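Cytoplasmic export protein 1 (Saccharomyces cerevisiae, PDB 3VWA) takes part in exporting tRNA from the nucleus, probably collecting it from export receptors at the nuclear pore and passing aminoacylated tRNA to the translation machinery. Local coordinates at residues A[10-15]-A[73-78]; A[21-26]-A[172-177]; A[128-133]-A[149-154]. All coordinates share one frame; numbering follows the deposited sequence.

Contact 1: A[10-15]-A[73-78]; sequences QFPYTI and VLETFD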
loop_
_atom_site.group_PDB
_atom_site.type_symbol
_atom_site.label_atom_id
_atom_site.label_comp_id
_atom_site.label_asym_id
_atom_site.label_seq_id
_atom_site.Cartn_x
_atom_site.Cartn_y
_atom_site.Cartn_z
ATOM N N GLN A 10 -30.553 -15.123 -15.573
ATOM C CA GLN A 10 -29.685 -14.630 -16.664
ATOM C C GLN A 10 -28.984 -13.267 -16.405
ATOM O O GLN A 10 -28.674 -12.540 -17.381
ATOM C CB GLN A 10 -30.511 -14.506 -17.945
ATOM C CG GLN A 10 -29.935 -15.207 -19.145
ATOM C CD GLN A 10 -30.726 -16.446 -19.467
ATOM O OE1 GLN A 10 -31.506 -16.470 -20.423
ATOM N NE2 GLN A 10 -30.558 -17.478 -18.649
ATOM N N PHE A 11 -28.755 -12.936 -15.123
ATOM C CA PHE A 11 -28.249 -11.628 -14.708
ATOM C C PHE A 11 -26.720 -11.509 -14.901
ATOM O O PHE A 11 -25.957 -12.333 -14.440
ATOM C CB PHE A 11 -28.670 -11.307 -13.268
ATOM C CG PHE A 11 -28.475 -9.841 -12.858
ATOM C CD1 PHE A 11 -27.747 -9.514 -11.712
ATOM C CD2 PHE A 11 -29.063 -8.792 -13.584
ATOM C CE1 PHE A 11 -27.588 -8.191 -11.312
ATOM C CE2 PHE A 11 -28.902 -7.458 -13.198
ATOM C CZ PHE A 11 -28.151 -7.167 -12.056
ATOM N N PRO A 12 -26.273 -10.462 -15.590
ATOM C CA PRO A 12 -24.836 -10.320 -15.914
ATOM C C PRO A 12 -23.877 -10.059 -14.709
ATOM O O PRO A 12 -22.673 -9.992 -14.906
ATOM C CB PRO A 12 -24.801 -9.127 -16.879
ATOM C CG PRO A 12 -26.220 -8.785 -17.201
ATOM C CD PRO A 12 -27.102 -9.380 -16.137
ATOM N N TYR A 13 -24.389 -9.933 -13.488
ATOM C CA TYR A 13 -23.536 -9.568 -12.378
ATOM C C TYR A 13 -23.849 -10.434 -11.194
ATOM O O TYR A 13 -24.988 -10.915 -11.046
ATOM C CB TYR A 13 -23.741 -8.086 -12.032
ATOM C CG TYR A 13 -23.601 -7.176 -13.257
ATOM C CD1 TYR A 13 -22.363 -6.721 -13.671
ATOM C CD2 TYR A 13 -24.712 -6.799 -14.005
ATOM C CE1 TYR A 13 -22.235 -5.897 -14.792
ATOM C CE2 TYR A 13 -24.598 -5.980 -15.108
ATOM C CZ TYR A 13 -23.364 -5.537 -15.510
ATOM O OH TYR A 13 -23.246 -4.725 -16.616
ATOM N N THR A 14 -22.857 -10.678 -10.361
ATOM C CA THR A 14 -23.178 -11.268 -9.066
ATOM C C THR A 14 -23.260 -10.141 -8.038
ATOM O O THR A 14 -22.581 -9.134 -8.173
ATOM C CB THR A 14 -22.115 -12.265 -8.626
ATOM O OG1 THR A 14 -20.877 -11.566 -8.519
ATOM C CG2 THR A 14 -21.986 -13.401 -9.656
ATOM N N ILE A 15 -24.066 -10.309 -7.013
ATOM C CA ILE A 15 -24.259 -9.253 -6.034
ATOM C C ILE A 15 -24.024 -9.842 -4.675
ATOM O O ILE A 15 -24.570 -10.913 -4.320
ATOM C CB ILE A 15 -25.693 -8.664 -6.075
ATOM C CG1 ILE A 15 -26.036 -8.157 -7.469
ATOM C CG2 ILE A 15 -25.889 -7.545 -5.039
ATOM C CD1 ILE A 15 -27.532 -7.956 -7.656
ATOM N N VAL A 73 -21.487 4.672 -15.395
ATOM C CA VAL A 73 -22.516 3.657 -15.343
ATOM C C VAL A 73 -22.211 2.581 -16.379
ATOM O O VAL A 73 -21.731 2.885 -17.453
ATOM C CB VAL A 73 -23.946 4.233 -15.485
ATOM C CG1 VAL A 73 -24.315 5.111 -14.276
ATOM C CG2 VAL A 73 -24.116 4.998 -16.793
ATOM N N LEU A 74 -22.432 1.320 -16.025
ATOM C CA LEU A 74 -22.163 0.204 -16.950
ATOM C C LEU A 74 -23.452 -0.275 -17.578
ATOM O O LEU A 74 -23.528 -0.444 -18.796
ATOM C CB LEU A 74 -21.417 -0.940 -16.259
ATOM C CG LEU A 74 -19.876 -1.018 -16.169
ATOM C CD1 LEU A 74 -19.137 0.219 -16.661
ATOM C CD2 LEU A 74 -19.496 -1.302 -14.730
ATOM N N GLU A 75 -24.484 -0.455 -16.762
ATOM C CA GLU A 75 -25.758 -0.908 -17.285
ATOM C C GLU A 75 -26.896 -0.570 -16.325
ATOM O O GLU A 75 -26.651 -0.469 -15.138
ATOM C CB GLU A 75 -25.695 -2.436 -17.484
ATOM C CG GLU A 75 -26.626 -2.931 -18.591
ATOM C CD GLU A 75 -26.597 -4.438 -18.787
ATOM O OE1 GLU A 75 -27.482 -4.918 -19.512
ATOM O OE2 GLU A 75 -25.720 -5.134 -18.204
ATOM N N THR A 76 -28.126 -0.421 -16.838
ATOM C CA THR A 76 -29.325 -0.238 -16.016
ATOM C C THR A 76 -30.412 -1.305 -16.276
ATOM O O THR A 76 -30.455 -1.900 -17.389
ATOM C CB THR A 76 -29.929 1.161 -16.172
ATOM O OG1 THR A 76 -30.461 1.320 -17.498
ATOM C CG2 THR A 76 -28.894 2.233 -15.904
ATOM N N PHE A 77 -31.254 -1.536 -15.248
ATOM C CA PHE A 77 -32.408 -2.481 -15.274
ATOM C C PHE A 77 -33.597 -1.855 -14.553
ATOM O O PHE A 77 -33.437 -1.408 -13.426
ATOM C CB PHE A 77 -32.061 -3.762 -14.529
ATOM C CG PHE A 77 -30.815 -4.403 -15.017
ATOM C CD1 PHE A 77 -30.856 -5.343 -16.057
ATOM C CD2 PHE A 77 -29.580 -4.024 -14.488
ATOM C CE1 PHE A 77 -29.670 -5.903 -16.525
ATOM C CE2 PHE A 77 -28.409 -4.575 -14.954
ATOM C CZ PHE A 77 -28.452 -5.520 -15.959
ATOM N N ASP A 78 -34.769 -1.819 -15.186
ATOM C CA ASP A 78 -35.964 -1.207 -14.561
ATOM C C ASP A 78 -37.287 -1.950 -14.842
ATOM O O ASP A 78 -38.371 -1.481 -14.465
ATOM C CB ASP A 78 -36.096 0.284 -14.941
ATOM C CG ASP A 78 -36.085 0.509 -16.435
ATOM O OD1 ASP A 78 -36.400 -0.448 -17.178
ATOM O OD2 ASP A 78 -35.725 1.627 -16.876
#

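Contact 2: A[21-26]-A[172-177]; sequences TETALW and NIIGSQ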
loop_
_atom_site.group_PDB
_atom_site.type_symbol
_atom_site.label_atom_id
_atom_site.label_comp_id
_atom_site.label_asym_id
_atom_site.label_seq_id
_atom_site.Cartn_x
_atom_site.Cartn_y
_atom_site.Cartn_z
ATOM N N THR A 21 -23.804 0.318 2.117
ATOM C CA THR A 21 -24.500 1.538 2.500
ATOM C C THR A 21 -25.947 1.360 2.041
ATOM O O THR A 21 -26.229 0.641 1.038
ATOM C CB THR A 21 -23.907 2.784 1.821
ATOM O OG1 THR A 21 -24.379 3.954 2.472
ATOM C CG2 THR A 21 -24.398 2.911 0.447
ATOM N N GLU A 22 -26.836 2.035 2.760
ATOM C CA GLU A 22 -28.254 2.016 2.539
ATOM C C GLU A 22 -28.685 3.451 2.653
ATOM O O GLU A 22 -28.112 4.184 3.424
ATOM C CB GLU A 22 -28.920 1.275 3.682
ATOM C CG GLU A 22 -29.495 -0.077 3.332
ATOM C CD GLU A 22 -30.921 -0.218 3.829
ATOM O OE1 GLU A 22 -31.264 0.335 4.903
ATOM O OE2 GLU A 22 -31.703 -0.875 3.128
ATOM N N THR A 23 -29.725 3.831 1.921
ATOM C CA THR A 23 -30.290 5.173 1.963
ATOM C C THR A 23 -31.787 4.959 1.826
ATOM O O THR A 23 -32.219 3.832 1.679
ATOM C CB THR A 23 -29.616 6.043 0.870
ATOM O OG1 THR A 23 -28.505 6.712 1.466
ATOM C CG2 THR A 23 -30.517 7.049 0.246
ATOM N N ALA A 24 -32.590 6.003 1.927
ATOM C CA ALA A 24 -34.017 5.821 1.786
ATOM C C ALA A 24 -34.381 5.374 0.375
ATOM O O ALA A 24 -35.438 4.759 0.193
ATOM C CB ALA A 24 -34.760 7.099 2.141
ATOM N N LEU A 25 -33.547 5.701 -0.627
ATOM C CA LEU A 25 -33.886 5.353 -2.022
ATOM C C LEU A 25 -33.127 4.173 -2.661
ATOM O O LEU A 25 -33.567 3.641 -3.682
ATOM C CB LEU A 25 -33.754 6.553 -2.919
ATOM C CG LEU A 25 -34.743 7.611 -2.516
ATOM C CD1 LEU A 25 -34.399 8.850 -3.278
ATOM C CD2 LEU A 25 -36.191 7.195 -2.770
ATOM N N TRP A 26 -31.995 3.797 -2.069
ATOM C CA TRP A 26 -31.065 2.846 -2.659
ATOM C C TRP A 26 -30.370 2.042 -1.607
ATOM O O TRP A 26 -30.026 2.559 -0.523
ATOM C CB TRP A 26 -29.965 3.561 -3.477
ATOM C CG TRP A 26 -30.530 4.400 -4.573
ATOM C CD1 TRP A 26 -30.865 5.749 -4.536
ATOM C CD2 TRP A 26 -30.883 3.970 -5.923
ATOM N NE1 TRP A 26 -31.400 6.141 -5.738
ATOM C CE2 TRP A 26 -31.432 5.140 -6.594
ATOM C CE3 TRP A 26 -30.818 2.761 -6.614
ATOM C CZ2 TRP A 26 -31.887 5.085 -7.897
ATOM C CZ3 TRP A 26 -31.251 2.733 -7.934
ATOM C CH2 TRP A 26 -31.782 3.872 -8.549
ATOM N N ASN A 172 -38.783 15.365 1.036
ATOM C CA ASN A 172 -39.707 14.736 1.983
ATOM C C ASN A 172 -39.429 13.245 2.181
ATOM O O ASN A 172 -39.519 12.732 3.307
ATOM C CB ASN A 172 -41.164 14.945 1.551
ATOM N N ILE A 173 -39.105 12.555 1.081
ATOM C CA ILE A 173 -38.779 11.141 1.137
ATOM C C ILE A 173 -37.501 10.990 1.947
ATOM O O ILE A 173 -37.449 10.214 2.895
ATOM C CB ILE A 173 -38.645 10.522 -0.287
ATOM C CG1 ILE A 173 -40.042 10.244 -0.856
ATOM C CG2 ILE A 173 -37.769 9.268 -0.262
ATOM C CD1 ILE A 173 -40.190 10.539 -2.338
ATOM N N ILE A 174 -36.476 11.756 1.591
ATOM C CA ILE A 174 -35.198 11.645 2.282
ATOM C C ILE A 174 -35.221 12.186 3.716
ATOM O O ILE A 174 -34.262 11.967 4.454
ATOM C CB ILE A 174 -34.055 12.301 1.490
ATOM C CG1 ILE A 174 -33.905 11.607 0.141
ATOM C CG2 ILE A 174 -32.748 12.209 2.280
ATOM C CD1 ILE A 174 -33.222 10.266 0.250
ATOM N N GLY A 175 -36.300 12.869 4.111
ATOM C CA GLY A 175 -36.431 13.349 5.489
ATOM C C GLY A 175 -35.341 14.366 5.722
ATOM O O GLY A 175 -34.606 14.306 6.708
ATOM N N SER A 176 -35.234 15.293 4.778
ATOM C CA SER A 176 -34.174 16.288 4.754
ATOM C C SER A 176 -34.732 17.654 4.374
ATOM O O SER A 176 -35.801 17.760 3.732
ATOM C CB SER A 176 -33.091 15.893 3.738
ATOM O OG SER A 176 -32.094 16.896 3.660
ATOM N N GLN A 177 -33.977 18.680 4.751
ATOM C CA GLN A 177 -34.314 20.055 4.455
ATOM C C GLN A 177 -34.084 20.445 2.990
ATOM O O GLN A 177 -32.959 20.446 2.518
ATOM C CB GLN A 177 -33.475 20.967 5.333
ATOM C CG GLN A 177 -33.838 22.429 5.181
ATOM C CD GLN A 177 -34.626 22.944 6.364
ATOM O OE1 GLN A 177 -34.051 23.331 7.386
ATOM N NE2 GLN A 177 -35.950 22.950 6.236
#

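Contact 3: A[128-133]-A[149-154]; sequences LGTLSK and LELCSS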
loop_
_atom_site.group_PDB
_atom_site.type_symbol
_atom_site.label_atom_id
_atom_site.label_comp_id
_atom_site.label_asym_id
_atom_site.label_seq_id
_atom_site.Cartn_x
_atom_site.Cartn_y
_atom_site.Cartn_z
ATOM N N LEU A 128 -29.024 19.464 -10.657
ATOM C CA LEU A 128 -28.712 18.190 -10.011
ATOM C C LEU A 128 -29.692 18.031 -8.897
ATOM O O LEU A 128 -30.431 17.061 -8.872
ATOM C CB LEU A 128 -27.265 18.135 -9.496
ATOM C CG LEU A 128 -26.523 16.780 -9.370
ATOM C CD1 LEU A 128 -25.444 16.788 -8.298
ATOM C CD2 LEU A 128 -27.421 15.536 -9.227
ATOM N N GLY A 129 -29.671 18.984 -7.964
ATOM C CA GLY A 129 -30.706 19.137 -6.977
ATOM C C GLY A 129 -30.596 18.298 -5.736
ATOM O O GLY A 129 -31.264 18.588 -4.716
ATOM N N THR A 130 -29.738 17.279 -5.798
ATOM C CA THR A 130 -29.643 16.248 -4.759
ATOM C C THR A 130 -28.296 16.269 -3.980
ATOM O O THR A 130 -28.005 15.325 -3.236
ATOM C CB THR A 130 -29.754 14.859 -5.410
ATOM O OG1 THR A 130 -28.608 14.692 -6.274
ATOM C CG2 THR A 130 -31.163 14.662 -6.214
ATOM N N LEU A 131 -27.473 17.291 -4.178
ATOM C CA LEU A 131 -26.140 17.362 -3.513
ATOM C C LEU A 131 -26.204 17.187 -1.993
ATOM O O LEU A 131 -26.857 17.949 -1.297
ATOM C CB LEU A 131 -25.458 18.700 -3.788
ATOM C CG LEU A 131 -24.639 18.928 -5.048
ATOM C CD1 LEU A 131 -24.483 20.414 -5.278
ATOM C CD2 LEU A 131 -23.252 18.320 -4.940
ATOM N N SER A 132 -25.514 16.186 -1.471
ATOM C CA SER A 132 -25.595 15.907 -0.046
ATOM C C SER A 132 -24.429 14.992 0.322
ATOM O O SER A 132 -23.615 14.631 -0.524
ATOM C CB SER A 132 -26.959 15.258 0.281
ATOM O OG SER A 132 -26.943 13.832 0.204
ATOM N N LYS A 133 -24.350 14.579 1.574
ATOM C CA LYS A 133 -23.266 13.731 1.959
ATOM C C LYS A 133 -23.378 12.392 1.235
ATOM O O LYS A 133 -22.371 11.754 0.898
ATOM C CB LYS A 133 -23.215 13.604 3.465
ATOM C CG LYS A 133 -22.825 14.927 4.134
ATOM C CD LYS A 133 -22.831 14.783 5.648
ATOM C CE LYS A 133 -23.627 15.899 6.299
ATOM N NZ LYS A 133 -24.213 15.431 7.594
ATOM N N LEU A 149 -29.191 10.876 -9.251
ATOM C CA LEU A 149 -29.642 11.574 -10.423
ATOM C C LEU A 149 -31.195 11.647 -10.394
ATOM O O LEU A 149 -31.848 11.997 -11.392
ATOM C CB LEU A 149 -29.091 10.761 -11.593
ATOM C CG LEU A 149 -27.941 11.291 -12.475
ATOM C CD1 LEU A 149 -27.087 12.436 -11.894
ATOM C CD2 LEU A 149 -27.094 10.137 -13.006
ATOM N N GLU A 150 -31.775 11.365 -9.223
ATOM C CA GLU A 150 -33.254 11.351 -9.039
ATOM C C GLU A 150 -33.991 12.590 -9.550
ATOM O O GLU A 150 -35.072 12.488 -10.149
ATOM C CB GLU A 150 -33.639 11.136 -7.572
ATOM C CG GLU A 150 -33.166 9.811 -6.998
ATOM C CD GLU A 150 -31.720 9.818 -6.541
ATOM O OE1 GLU A 150 -31.057 10.864 -6.617
ATOM O OE2 GLU A 150 -31.240 8.764 -6.075
ATOM N N LEU A 151 -33.408 13.759 -9.307
ATOM C CA LEU A 151 -34.053 15.024 -9.637
ATOM C C LEU A 151 -33.469 15.636 -10.914
ATOM O O LEU A 151 -33.921 16.655 -11.387
ATOM C CB LEU A 151 -33.868 15.993 -8.456
ATOM C CG LEU A 151 -34.682 15.711 -7.185
ATOM C CD1 LEU A 151 -34.485 16.873 -6.220
ATOM C CD2 LEU A 151 -36.160 15.575 -7.506
ATOM N N CYS A 152 -32.439 15.008 -11.453
ATOM C CA CYS A 152 -31.656 15.613 -12.506
ATOM C C CYS A 152 -32.463 15.848 -13.783
ATOM O O CYS A 152 -33.116 14.932 -14.324
ATOM C CB CYS A 152 -30.471 14.714 -12.828
ATOM S SG CYS A 152 -29.413 15.412 -14.101
ATOM N N SER A 153 -32.389 17.072 -14.264
ATOM C CA SER A 153 -33.003 17.473 -15.544
ATOM C C SER A 153 -32.228 18.648 -16.199
ATOM O O SER A 153 -31.446 19.370 -15.543
ATOM C CB SER A 153 -34.494 17.840 -15.356
ATOM O OG SER A 153 -34.813 18.112 -13.984
ATOM N N SER A 154 -32.449 18.809 -17.496
ATOM C CA SER A 154 -31.877 19.884 -18.282
ATOM C C SER A 154 -32.512 21.224 -17.929
ATOM O O SER A 154 -33.690 21.307 -17.583
ATOM C CB SER A 154 -32.078 19.584 -19.768
ATOM O OG SER A 154 -31.411 20.551 -20.576
HETATM O O HOH W 1 -30.745 14.570 -9.253
#

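Contact 1: A[10-15]-A[73-78]
The curled antiparallel sheet of the N-terminal lobe, in the kinase-like domain, brings Phe11, Pro12 and Tyr13 against Leu74, Glu75 and Phe77. Strands 13-15 and 73-77 are not neighbours in this sheet. Their short axes stay 11.9 Å apart and run at 80°, so the gap between them is bridged by side chains. Phe11 and Phe77 form an edge-to-face pair with centroids 4.8 Å apart. CE2 of Phe11 comes down over the Phe77 ring, 3.4 Å from CZ of Phe77, off-centre toward the rim. The other aromatic neighbour meets the same ring differently: CE2 of Tyr13 lies at its edge, in plane, 4.0 Å from CZ of Phe77. Pro12 and Phe77 come at each other from opposite directions, CD of Pro12 4.1 Å from CZ of Phe77. The Phe77 ring reaches all three because its CG stands anti to its own carbonyl carbon (chi1 -54°). Replacing Phe77 by an alanine would probably leave the edge of Phe11 without the face it packs on and open a gap beside Pro12 and Tyr13. Along strand 73-77, Leu74 and Glu75 both face Val87 in a classic beta bulge, and both turn their CB toward residues 10-15. Farther round, Phe85 meets the Phe11 ring, and Val87 and Val40 touch Tyr13. Glu75 extends its chain across to the phenol of Tyr13, whose OH donates to OE2 of Glu75 at 3.0 Å, using that oxygen's anti lone pair.

Contact 2: A[21-26]-A[172-177]
Leu25 fits against the last turn of helix 160-174 with both of its methyl branches. CD2 of Leu25 lies 3.6 Å from CG2 of Ile173, while CD1 of Leu25 lies 4.0 Å from CD1 of Ile174; its side chain crosses each isoleucine at about a right angle. Ile174 does most of its touching with that one terminal methyl. With chi2 at -76° its chain folds so that, besides meeting Leu25, CD1 of Ile174 lies 4.0 Å from CB of Ala24. CG2 of Thr23 is 4.2 Å from CD1 of Ile174. No hydrogen bond joins the two segments; methyl packing does the work, in a place close to the surface.

The next shell fixes the backbones. Residues 23-26 form the tight bend between strands 21-22 and 26-33, closed by Thr23 N donating to Trp26 O at 2.8 Å. This hairpin probably occupies the place of the glycine-rich loop of active kinases, yet TETALW contains no glycine. Lys46 steadies the bend from outside, through its NZ to Thr23 O and a backbone bond to Leu25. On the helix side, Gly175 is the C-prime residue of a Schellman motif, its positive phi (65°) turning the chain away directly after Ile174; Ser176 N returns to Tyr171 O, and the bond from Gly175 N to Asn172 O is weak.

Beyond these, Leu25 rests on Asn51 and Ile173 on Glu50. The hairpin tip packs against the C-terminal end of helix 160-174 and the start of helix 52-64, which themselves meet through Ile173 and Leu54.

Contact 3: A[128-133]-A[149-154]
Apolar packing carries most of this buried contact, with Leu151 facing Leu128, Gly129 and Thr130. The methyl CG2 of Thr130 lies 3.8 Å from CB of Leu151 and equally near its CG. On another flank, CD2 of Leu128 meets CD1 of Leu149 at 4.1 Å.

Carbon also meets carbonyl oxygen in van der Waals contact: CD1 of Leu151 lies 3.9 Å from Gly129 O, and CB of Leu151 3.6 Å from Leu128 O. Gly129 lies close against that methyl, and its positive phi (85°) is one that favours glycine.

The polar links run through water and backbone. Water 1 donates to Leu128 O at 2.5 Å, a length that is doubtfully short, and accepts from Leu151 N at 2.8 Å. Residues 149-152 make a type I beta turn, Cys152 N to Leu149 O. With chi1 at 64°, Thr130 OG1 bonds Gly148 O while CG2 turns to Leu151. Separately, CG2 of Thr130 touches OE1 of Glu150 at 3.8 Å, a van der Waals contact; OE2 of Glu150 hydrogen-bonds NE1 of Trp26.

By sequence and topology, 128-133 probably corresponds to the catalytic loop of kinases, Thr130 probably standing where active enzymes carry the catalytic aspartate, and 149-154 follows the DFG position. Asp187 accepts from Leu128 N and Gly129 N, Tyr170 packs on Thr130 and Leu151, and Leu54 and Asn57 meet the turn, placing the contact among helices 186-198, 160-174 and 52-64.

All three contacts belong to the kinase-like domain, well away from the centre of the chain, which also carries HEAT repeats. Contacts 2 and 3 touch, their centres 13 Å apart: Trp26 NE1 probably hydrogen-bonds OE2 of Glu150 at 2.6 Å, and Leu25 CD1 packs on CG of Glu150 at 4.0 Å, tying the hairpin tip to the beta turn of residues 149-152. Strand 153-154 of contact 3 leads directly on to the helix 160-174 of contact 2. Contact 1 stands apart, its centre about 23 Å from both others and its nearest atoms about 7 Å from contact 2 and 6 Å from contact 3, but it shares the N-terminal sheet with contact 2.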